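Copper-containing nitrite reductase (Thermus scotoductus, PDB 6HBE) probably catalyses the reduction of nitrite to nitric oxide in denitrification, as a copper-dependent homotrimer that takes its electrons from a cytochrome c. Local coordinates at residues H80-Q85 with F101-D106; F222-Y227 with L234-Q239; V354-Y359 with H431-G436. All coordinates share one frame; numbering follows the deposited sequence.

Contact 1. Residues H80-Q85 with F101-D106; sequences HAANTQ and FSFTAD. With CU (copper (II) ion), chain M.
Thr104 O accepts a hydrogen bond from a water 2.9 Å away, and the same water accepts one from Asn83 N (3.0 Å), so the strand end and the loop are joined through solvent. A second water accepts a hydrogen bond from Asp106 N and lies beside Ala81 O. A third spans the side chains, accepting from Asn83 ND2 at 2.9 Å and donating to Asp106 OD2.

Apolar contact does the rest. The methyl of Ala82 sits over one face of Phe103, its CB 3.9 Å from the centroid of the Phe103 ring and 17° off the normal: a CH-pi contact shifted toward the CG side of the ring. Phe103 CG stands between its own backbone N and carbonyl carbon (chi1 64°), which turns the ring against the loop residues Ala81 and Ala82, where CE2 also meets Ala81 CB at 4.0 Å. Two residues earlier in the strand, the Phe101 ring is met at its edge by Thr84 CG2, 4.0 Å from CZ, while Gln85 O lies obliquely 3.6 Å from that same Phe101 CZ.

His80 heads away from this packing. Its NE2 binds copper at 2.1 Å, in a site completed by a water, His114 and His267 of a second subunit. That subunit also grips Asn83 OD1 through Ile221 N and Trp253 NE1.

Strand 98-104 is the outermost of its sheet, next to strand 62-69, whereas the loop leaves strand 78-79 at the border of the other sheet of this cupredoxin sandwich. Within that second sheet, Ala81 packs on strands 109-114 and 131-137.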
loop_
_atom_site.group_PDB
_atom_site.type_symbol
_atom_site.label_atom_id
_atom_site.label_comp_id
_atom_site.label_asym_id
_atom_site.label_seq_id
_atom_site.Cartn_x
_atom_site.Cartn_y
_atom_site.Cartn_z
ATOM N N HIS C 80 3.125 -19.418 15.697
ATOM C CA HIS C 80 2.133 -18.569 16.362
ATOM C C HIS C 80 1.120 -19.357 17.199
ATOM O O HIS C 80 0.429 -18.753 17.991
ATOM C CB HIS C 80 1.379 -17.642 15.369
ATOM C CG HIS C 80 2.225 -16.601 14.685
ATOM N ND1 HIS C 80 1.683 -15.666 13.824
ATOM C CD2 HIS C 80 3.549 -16.318 14.751
ATOM C CE1 HIS C 80 2.646 -14.889 13.351
ATOM N NE2 HIS C 80 3.794 -15.258 13.910
ATOM N N ALA C 81 0.989 -20.680 16.988
ATOM C CA ALA C 81 0.162 -21.551 17.866
ATOM C C ALA C 81 0.672 -21.723 19.297
ATOM O O ALA C 81 -0.089 -22.199 20.176
ATOM C CB ALA C 81 0.004 -22.934 17.232
ATOM N N ALA C 82 1.915 -21.336 19.548
ATOM C CA ALA C 82 2.495 -21.404 20.906
ATOM C C ALA C 82 2.277 -20.119 21.718
ATOM O O ALA C 82 2.801 -19.068 21.329
ATOM C CB ALA C 82 3.980 -21.669 20.786
ATOM N N ASN C 83 1.517 -20.210 22.829
ATOM C CA ASN C 83 1.380 -19.152 23.835
ATOM C C ASN C 83 2.397 -19.408 24.989
ATOM O O ASN C 83 2.019 -19.620 26.141
ATOM C CB ASN C 83 -0.065 -19.068 24.375
ATOM C CG ASN C 83 -0.295 -17.863 25.304
ATOM O OD1 ASN C 83 0.170 -16.752 25.029
ATOM N ND2 ASN C 83 -1.023 -18.078 26.397
ATOM N N THR C 84 3.675 -19.369 24.639
ATOM C CA THR C 84 4.787 -19.506 25.568
ATOM C C THR C 84 6.057 -19.045 24.865
ATOM O O THR C 84 6.082 -18.961 23.636
ATOM C CB THR C 84 4.909 -20.966 26.147
ATOM O OG1 THR C 84 5.872 -20.997 27.216
ATOM C CG2 THR C 84 5.322 -21.962 25.078
ATOM N N GLN C 85 7.085 -18.720 25.649
ATOM C CA GLN C 85 8.382 -18.279 25.142
ATOM C C GLN C 85 8.951 -19.204 24.058
ATOM O O GLN C 85 9.032 -20.414 24.280
ATOM C CB GLN C 85 9.371 -18.218 26.315
ATOM C CG GLN C 85 10.814 -18.128 25.888
ATOM C CD GLN C 85 11.166 -16.750 25.366
ATOM O OE1 GLN C 85 12.057 -16.594 24.536
ATOM N NE2 GLN C 85 10.452 -15.740 25.848
ATOM N N PHE C 101 11.751 -28.682 20.686
ATOM C CA PHE C 101 10.842 -27.841 21.477
ATOM C C PHE C 101 9.423 -28.424 21.524
ATOM O O PHE C 101 8.897 -28.902 20.515
ATOM C CB PHE C 101 10.861 -26.418 20.870
ATOM C CG PHE C 101 9.935 -25.433 21.549
ATOM C CD1 PHE C 101 10.285 -24.848 22.762
ATOM C CD2 PHE C 101 8.738 -25.062 20.954
ATOM C CE1 PHE C 101 9.452 -23.930 23.384
ATOM C CE2 PHE C 101 7.893 -24.134 21.568
ATOM C CZ PHE C 101 8.246 -23.569 22.784
ATOM N N SER C 102 8.793 -28.387 22.683
ATOM C CA SER C 102 7.404 -28.801 22.823
ATOM C C SER C 102 6.547 -27.701 23.429
ATOM O O SER C 102 7.037 -26.948 24.266
ATOM C CB SER C 102 7.308 -30.047 23.712
ATOM O OG SER C 102 8.299 -30.976 23.314
ATOM N N PHE C 103 5.275 -27.654 23.026
ATOM C CA PHE C 103 4.255 -26.763 23.593
ATOM C C PHE C 103 2.902 -27.429 23.504
ATOM O O PHE C 103 2.741 -28.345 22.728
ATOM C CB PHE C 103 4.234 -25.383 22.891
ATOM C CG PHE C 103 3.854 -25.429 21.431
ATOM C CD1 PHE C 103 4.796 -25.730 20.462
ATOM C CD2 PHE C 103 2.543 -25.168 21.033
ATOM C CE1 PHE C 103 4.444 -25.787 19.112
ATOM C CE2 PHE C 103 2.181 -25.207 19.683
ATOM C CZ PHE C 103 3.134 -25.517 18.724
ATOM N N THR C 104 1.943 -26.988 24.312
ATOM C CA THR C 104 0.567 -27.425 24.192
ATOM C C THR C 104 -0.235 -26.449 23.319
ATOM O O THR C 104 -0.117 -25.235 23.487
ATOM C CB THR C 104 -0.085 -27.542 25.588
ATOM O OG1 THR C 104 0.713 -28.431 26.378
ATOM C CG2 THR C 104 -1.465 -28.125 25.507
ATOM N N ALA C 105 -1.046 -26.992 22.402
ATOM C CA ALA C 105 -1.922 -26.182 21.548
ATOM C C ALA C 105 -3.184 -25.802 22.294
ATOM O O ALA C 105 -4.214 -26.464 22.173
ATOM C CB ALA C 105 -2.249 -26.937 20.259
ATOM N N ASP C 106 -3.101 -24.717 23.058
ATOM C CA ASP C 106 -4.196 -24.258 23.932
ATOM C C ASP C 106 -5.281 -23.443 23.238
ATOM O O ASP C 106 -6.324 -23.213 23.824
ATOM C CB ASP C 106 -3.629 -23.389 25.083
ATOM C CG ASP C 106 -2.666 -24.150 26.001
ATOM O OD1 ASP C 106 -2.665 -25.393 25.987
ATOM O OD2 ASP C 106 -1.910 -23.494 26.744
HETATM CU CU CU M . 5.424 -14.056 13.504
HETATM O O HOH W 1 -1.277 -22.253 22.792
HETATM O O HOH W 2 -1.940 -20.664 27.384
HETATM O O HOH W 3 1.362 -22.872 24.176
HETATM O O HOH W 4 6.401 -14.087 15.189
#

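Contact 2. Residues F222-Y227 with L234-Q239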
loop_
_atom_site.group_PDB
_atom_site.type_symbol
_atom_site.label_atom_id
_atom_site.label_comp_id
_atom_site.label_asym_id
_atom_site.label_seq_id
_atom_site.Cartn_x
_atom_site.Cartn_y
_atom_site.Cartn_z
ATOM N N PHE C 222 -20.299 -16.218 1.614
ATOM C CA PHE C 222 -19.832 -17.107 2.678
ATOM C C PHE C 222 -20.840 -17.116 3.826
ATOM O O PHE C 222 -21.228 -16.068 4.352
ATOM C CB PHE C 222 -18.432 -16.723 3.226
ATOM C CG PHE C 222 -17.333 -16.686 2.185
ATOM C CD1 PHE C 222 -17.157 -17.729 1.303
ATOM C CD2 PHE C 222 -16.445 -15.627 2.144
ATOM C CE1 PHE C 222 -16.127 -17.717 0.361
ATOM C CE2 PHE C 222 -15.419 -15.596 1.200
ATOM C CZ PHE C 222 -15.246 -16.656 0.322
ATOM N N GLU C 223 -21.266 -18.309 4.222
ATOM C CA GLU C 223 -22.339 -18.421 5.210
ATOM C C GLU C 223 -21.860 -18.069 6.617
ATOM O O GLU C 223 -22.494 -17.254 7.312
ATOM C CB GLU C 223 -22.960 -19.813 5.159
ATOM C CG GLU C 223 -23.381 -20.182 3.722
ATOM C CD GLU C 223 -24.337 -21.335 3.640
ATOM O OE1 GLU C 223 -25.310 -21.348 4.423
ATOM O OE2 GLU C 223 -24.112 -22.222 2.788
ATOM N N TYR C 224 -20.765 -18.700 7.039
ATOM C CA TYR C 224 -20.176 -18.464 8.367
ATOM C C TYR C 224 -18.662 -18.321 8.234
ATOM O O TYR C 224 -18.051 -19.104 7.544
ATOM C CB TYR C 224 -20.454 -19.641 9.319
ATOM C CG TYR C 224 -21.905 -20.084 9.425
ATOM C CD1 TYR C 224 -22.926 -19.173 9.707
ATOM C CD2 TYR C 224 -22.249 -21.441 9.295
ATOM C CE1 TYR C 224 -24.267 -19.581 9.803
ATOM C CE2 TYR C 224 -23.591 -21.866 9.392
ATOM C CZ TYR C 224 -24.592 -20.934 9.640
ATOM O OH TYR C 224 -25.906 -21.363 9.751
ATOM N N MET C 225 -18.067 -17.357 8.933
ATOM C CA MET C 225 -16.617 -17.186 8.986
ATOM C C MET C 225 -16.172 -16.978 10.430
ATOM O O MET C 225 -16.893 -16.406 11.212
ATOM C CB MET C 225 -16.155 -15.985 8.152
ATOM C CG MET C 225 -16.881 -15.790 6.848
ATOM S SD MET C 225 -16.081 -14.660 5.693
ATOM C CE MET C 225 -15.977 -13.176 6.679
ATOM N N TYR C 226 -14.954 -17.410 10.738
ATOM C CA TYR C 226 -14.403 -17.333 12.083
ATOM C C TYR C 226 -13.045 -16.649 12.034
ATOM O O TYR C 226 -12.089 -17.206 11.486
ATOM C CB TYR C 226 -14.304 -18.745 12.677
ATOM C CG TYR C 226 -15.602 -19.516 12.549
ATOM C CD1 TYR C 226 -15.873 -20.286 11.412
ATOM C CD2 TYR C 226 -16.570 -19.469 13.554
ATOM C CE1 TYR C 226 -17.080 -20.980 11.283
ATOM C CE2 TYR C 226 -17.768 -20.159 13.434
ATOM C CZ TYR C 226 -18.024 -20.914 12.314
ATOM O OH TYR C 226 -19.213 -21.602 12.189
ATOM N N TYR C 227 -12.953 -15.448 12.590
ATOM C CA TYR C 227 -11.687 -14.699 12.610
ATOM C C TYR C 227 -10.640 -15.427 13.485
ATOM O O TYR C 227 -10.953 -15.863 14.607
ATOM C CB TYR C 227 -11.891 -13.255 13.045
ATOM C CG TYR C 227 -10.648 -12.334 12.984
ATOM C CD1 TYR C 227 -9.942 -12.120 11.794
ATOM C CD2 TYR C 227 -10.208 -11.655 14.119
ATOM C CE1 TYR C 227 -8.828 -11.270 11.753
ATOM C CE2 TYR C 227 -9.111 -10.793 14.094
ATOM C CZ TYR C 227 -8.417 -10.595 12.911
ATOM O OH TYR C 227 -7.307 -9.742 12.944
ATOM N N LEU C 234 -17.449 -15.279 15.300
ATOM C CA LEU C 234 -18.342 -15.529 14.158
ATOM C C LEU C 234 -18.808 -14.257 13.423
ATOM O O LEU C 234 -19.228 -13.296 14.046
ATOM C CB LEU C 234 -19.588 -16.310 14.617
ATOM C CG LEU C 234 -20.698 -16.604 13.583
ATOM C CD1 LEU C 234 -20.192 -17.530 12.489
ATOM C CD2 LEU C 234 -21.910 -17.217 14.276
ATOM N N VAL C 235 -18.713 -14.288 12.085
ATOM C CA VAL C 235 -19.210 -13.271 11.172
ATOM C C VAL C 235 -20.061 -14.032 10.165
ATOM O O VAL C 235 -19.641 -15.115 9.713
ATOM C CB VAL C 235 -18.004 -12.605 10.427
ATOM C CG1 VAL C 235 -18.468 -11.596 9.379
ATOM C CG2 VAL C 235 -17.049 -11.962 11.423
ATOM N N VAL C 236 -21.242 -13.515 9.813
ATOM C CA VAL C 236 -22.127 -14.221 8.884
ATOM C C VAL C 236 -22.380 -13.450 7.581
ATOM O O VAL C 236 -22.380 -12.214 7.568
ATOM C CB VAL C 236 -23.485 -14.609 9.540
ATOM C CG1 VAL C 236 -23.254 -15.297 10.876
ATOM C CG2 VAL C 236 -24.396 -13.414 9.746
ATOM N N GLY C 237 -22.667 -14.193 6.509
ATOM C CA GLY C 237 -23.171 -13.603 5.276
ATOM C C GLY C 237 -22.281 -12.591 4.562
ATOM O O GLY C 237 -22.735 -11.474 4.232
ATOM N N ALA C 238 -21.049 -13.006 4.278
ATOM C CA ALA C 238 -20.013 -12.104 3.779
ATOM C C ALA C 238 -19.570 -12.349 2.329
ATOM O O ALA C 238 -19.300 -13.496 1.904
ATOM C CB ALA C 238 -18.803 -12.154 4.713
ATOM N N GLN C 239 -19.465 -11.266 1.583
ATOM C CA GLN C 239 -18.866 -11.312 0.237
ATOM C C GLN C 239 -17.333 -11.334 0.233
ATOM O O GLN C 239 -16.734 -11.683 -0.787
ATOM C CB GLN C 239 -19.382 -10.153 -0.633
ATOM C CG GLN C 239 -18.701 -8.805 -0.399
ATOM C CD GLN C 239 -19.600 -7.633 -0.709
ATOM O OE1 GLN C 239 -19.774 -7.245 -1.864
ATOM N NE2 GLN C 239 -20.148 -7.035 0.328
#
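Met225 and Ala238 form the apolar centre, with the thioether methyl CE of Met225 3.6 Å from Ala238 CB. The same CE lies 4.0 Å from Val235 CG1; the bend at the end of the Met225 chain (chi3 -57°) turns the methyl into the angle between the two. Phe222 shares this face of the sheet. On the other face Leu234 CD1 touches the ring of Tyr226 at CE2, 3.7 Å away, the two side chains lying alongside and pointing the same way. That methyl also reaches Tyr224 CB at 3.8 Å, and Val236 CG1 comes up at the edge of the Tyr224 ring.

Between the faces runs the backbone ladder. Met225 N bonds Val235 O at 2.8 Å and Val235 N returns to Met225 O at 2.9 Å, a hydrogen-bonded antiparallel pair. Phe222 N and Ala238 O pair at 2.9 Å, with Ala238 N answering to Phe222 O on a lone pair. Gly237 N instead meets Glu223 O from above the carbonyl plane, at 3.2 Å.

At the polar edge of the contact, Glu223 makes a salt bridge with Arg254, and Glu147 and Glu252 satisfy the hydroxyls of the buried Tyr224 and Tyr226. Asn233 of a neighbouring subunit bonds Val236 O. Gly237, at positive phi (61°), and Ala238 both face Phe222: a G1 beta bulge, here in an antiparallel hairpin whose strand 234-238 is the outermost of its cupredoxin sheet within the chain.

Contact 3. Residues V354-Y359 with H431-G436. With CU (copper (II) ion), chain L.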
loop_
_atom_site.group_PDB
_atom_site.type_symbol
_atom_site.label_atom_id
_atom_site.label_comp_id
_atom_site.label_asym_id
_atom_site.label_seq_id
_atom_site.Cartn_x
_atom_site.Cartn_y
_atom_site.Cartn_z
ATOM N N VAL C 354 19.742 -2.341 1.084
ATOM C CA VAL C 354 18.325 -2.232 1.475
ATOM C C VAL C 354 17.623 -3.594 1.360
ATOM O O VAL C 354 17.701 -4.256 0.328
ATOM C CB VAL C 354 17.603 -1.098 0.682
ATOM C CG1 VAL C 354 17.720 -1.256 -0.825
ATOM C CG2 VAL C 354 16.119 -0.958 1.086
ATOM N N GLY C 355 16.941 -4.014 2.433
ATOM C CA GLY C 355 16.312 -5.348 2.475
ATOM C C GLY C 355 17.261 -6.498 2.162
ATOM O O GLY C 355 16.909 -7.405 1.410
ATOM N N ASN C 356 18.474 -6.459 2.751
ATOM C CA ASN C 356 19.537 -7.445 2.479
ATOM C C ASN C 356 19.772 -7.624 0.979
ATOM O O ASN C 356 19.791 -8.746 0.466
ATOM C CB ASN C 356 19.266 -8.792 3.163
ATOM C CG ASN C 356 19.415 -8.745 4.678
ATOM O OD1 ASN C 356 19.487 -7.681 5.302
ATOM N ND2 ASN C 356 19.487 -9.916 5.283
ATOM N N SER C 357 19.903 -6.497 0.280
ATOM C CA SER C 357 20.215 -6.474 -1.141
ATOM C C SER C 357 20.932 -5.209 -1.507
ATOM O O SER C 357 20.946 -4.259 -0.730
ATOM C CB SER C 357 18.955 -6.654 -2.012
ATOM O OG SER C 357 18.148 -5.485 -2.098
ATOM N N PHE C 358 21.527 -5.182 -2.712
ATOM C CA PHE C 358 22.165 -3.993 -3.250
ATOM C C PHE C 358 21.304 -3.432 -4.383
ATOM O O PHE C 358 20.904 -4.176 -5.259
ATOM C CB PHE C 358 23.592 -4.274 -3.780
ATOM C CG PHE C 358 24.552 -4.772 -2.730
ATOM C CD1 PHE C 358 25.107 -3.903 -1.809
ATOM C CD2 PHE C 358 24.892 -6.137 -2.654
ATOM C CE1 PHE C 358 25.996 -4.363 -0.840
ATOM C CE2 PHE C 358 25.776 -6.600 -1.699
ATOM C CZ PHE C 358 26.323 -5.714 -0.782
ATOM N N TYR C 359 21.061 -2.112 -4.372
ATOM C CA TYR C 359 20.205 -1.436 -5.370
ATOM C C TYR C 359 20.865 -0.189 -5.937
ATOM O O TYR C 359 21.114 0.750 -5.200
ATOM C CB TYR C 359 18.840 -1.056 -4.747
ATOM C CG TYR C 359 17.867 -0.487 -5.746
ATOM C CD1 TYR C 359 17.232 -1.314 -6.668
ATOM C CD2 TYR C 359 17.611 0.867 -5.797
ATOM C CE1 TYR C 359 16.349 -0.793 -7.614
ATOM C CE2 TYR C 359 16.729 1.399 -6.739
ATOM C CZ TYR C 359 16.094 0.555 -7.627
ATOM O OH TYR C 359 15.216 1.083 -8.550
ATOM N N HIS C 431 26.258 -11.232 5.232
ATOM C CA HIS C 431 25.179 -11.958 4.544
ATOM C C HIS C 431 25.659 -12.346 3.136
ATOM O O HIS C 431 25.395 -11.641 2.154
ATOM C CB HIS C 431 23.916 -11.060 4.454
ATOM C CG HIS C 431 23.562 -10.364 5.734
ATOM N ND1 HIS C 431 23.854 -9.032 5.978
ATOM C CD2 HIS C 431 22.935 -10.820 6.841
ATOM C CE1 HIS C 431 23.410 -8.703 7.174
ATOM N NE2 HIS C 431 22.860 -9.771 7.725
ATOM N N PRO C 432 26.376 -13.489 3.014
ATOM C CA PRO C 432 27.108 -13.761 1.751
ATOM C C PRO C 432 26.260 -14.026 0.496
ATOM O O PRO C 432 26.794 -13.988 -0.600
ATOM C CB PRO C 432 28.010 -14.965 2.091
ATOM C CG PRO C 432 27.556 -15.475 3.426
ATOM C CD PRO C 432 26.525 -14.559 4.017
ATOM N N TYR C 433 24.965 -14.272 0.689
ATOM C CA TYR C 433 23.950 -14.378 -0.388
ATOM C C TYR C 433 23.524 -13.014 -0.994
ATOM O O TYR C 433 22.914 -12.985 -2.061
ATOM C CB TYR C 433 22.715 -15.178 0.099
ATOM C CG TYR C 433 22.063 -14.585 1.319
ATOM C CD1 TYR C 433 21.089 -13.586 1.207
ATOM C CD2 TYR C 433 22.436 -14.991 2.596
ATOM C CE1 TYR C 433 20.513 -13.022 2.347
ATOM C CE2 TYR C 433 21.890 -14.427 3.711
ATOM C CZ TYR C 433 20.918 -13.440 3.594
ATOM O OH TYR C 433 20.401 -12.897 4.759
ATOM N N MET C 434 23.848 -11.896 -0.337
ATOM C CA MET C 434 23.719 -10.559 -0.964
ATOM C C MET C 434 24.795 -10.370 -1.998
ATOM O O MET C 434 25.984 -10.508 -1.677
ATOM C CB MET C 434 23.933 -9.438 0.039
ATOM C CG MET C 434 22.852 -9.321 1.076
ATOM S SD MET C 434 23.122 -7.987 2.268
ATOM C CE MET C 434 23.295 -6.549 1.265
ATOM N N LYS C 435 24.412 -9.999 -3.210
ATOM C CA LYS C 435 25.379 -9.902 -4.309
ATOM C C LYS C 435 25.060 -8.789 -5.287
ATOM O O LYS C 435 23.896 -8.564 -5.645
ATOM C CB LYS C 435 25.468 -11.242 -5.069
ATOM C CG LYS C 435 26.587 -11.284 -6.126
ATOM C CD LYS C 435 26.778 -12.661 -6.766
ATOM C CE LYS C 435 27.408 -13.662 -5.811
ATOM N NZ LYS C 435 27.660 -14.966 -6.485
ATOM N N GLY C 436 26.114 -8.119 -5.753
ATOM C CA GLY C 436 26.009 -7.058 -6.747
ATOM C C GLY C 436 27.214 -6.995 -7.672
ATOM O O GLY C 436 28.215 -7.699 -7.444
HETATM CU CU CU L . 24.752 -7.709 4.767
HETATM O O HOH W 5 21.402 -7.396 -4.724
#
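Met434 CE lies over one face of Phe358, 3.9 Å from the centroid of the Phe358 ring and 18° off its normal, in a CH-pi contact that belongs to a Met-aromatic pair. The side chains cross at about a right angle, and the bend at the end of the Met434 chain (chi3 56°) brings the methyl over the ring. The edge of the same ring points at the backbone of Lys435, with Phe358 CD2 3.7 Å from Lys435 C. Packing is close beside the methionine as well: Asn356 O, buried without a polar partner, lies 3.2 Å from Met434 CG.

Among polar contacts, Asn356 ND2 donates to Tyr433 OH at 3.2 Å, a bent bond (137° at the hydrogen) that leaves the amide plane slightly. This ND2 also stands over one face of the His431 imidazole, 3.9 Å from CD2. Both partners have further bonds, Asn356 OD1 to His120 and Tyr433 OH to Glu385. One water accepts a hydrogen bond from Phe358 N at 3.0 Å and lies next to Lys435 O.

His431 ND1 binds the copper at 2.0 Å, whereas Met434 SD, 3.0 Å from the metal, is a long, weak axial ligand; His390 and Cys428 complete the set, that of a type 1 site. A type I turn from His431 to Met434 spaces these two ligands.

Strand 358-359 borders one sheet of this domain and strand 435-443 runs inside the other, so the contact spans the sandwich at its copper end. There Asn356 packs against helix 120-126, and Val354 against helix 167-172.

In the fold
Within one chain the contacts stand apart: the nearest atoms of contacts 1 and 2 are about 11 Å from each other, and contact 3 has its centre 34 Å from that of contact 1 and 43 Å from that of contact 2. The trimer brings the first two together. Gln239, at the end of contact 2, bonds His80 ND1 of a neighbouring subunit, making it a second-shell partner of the copper ligand in contact 1. Contact 3 supplies two of the four ligands of the third cupredoxin domain's copper. Its Tyr433 touches His125, a type 1 copper ligand, and lies about 8 Å from another copper; adjacent Cys115 and His114 link the type 1 site to the copper of His80.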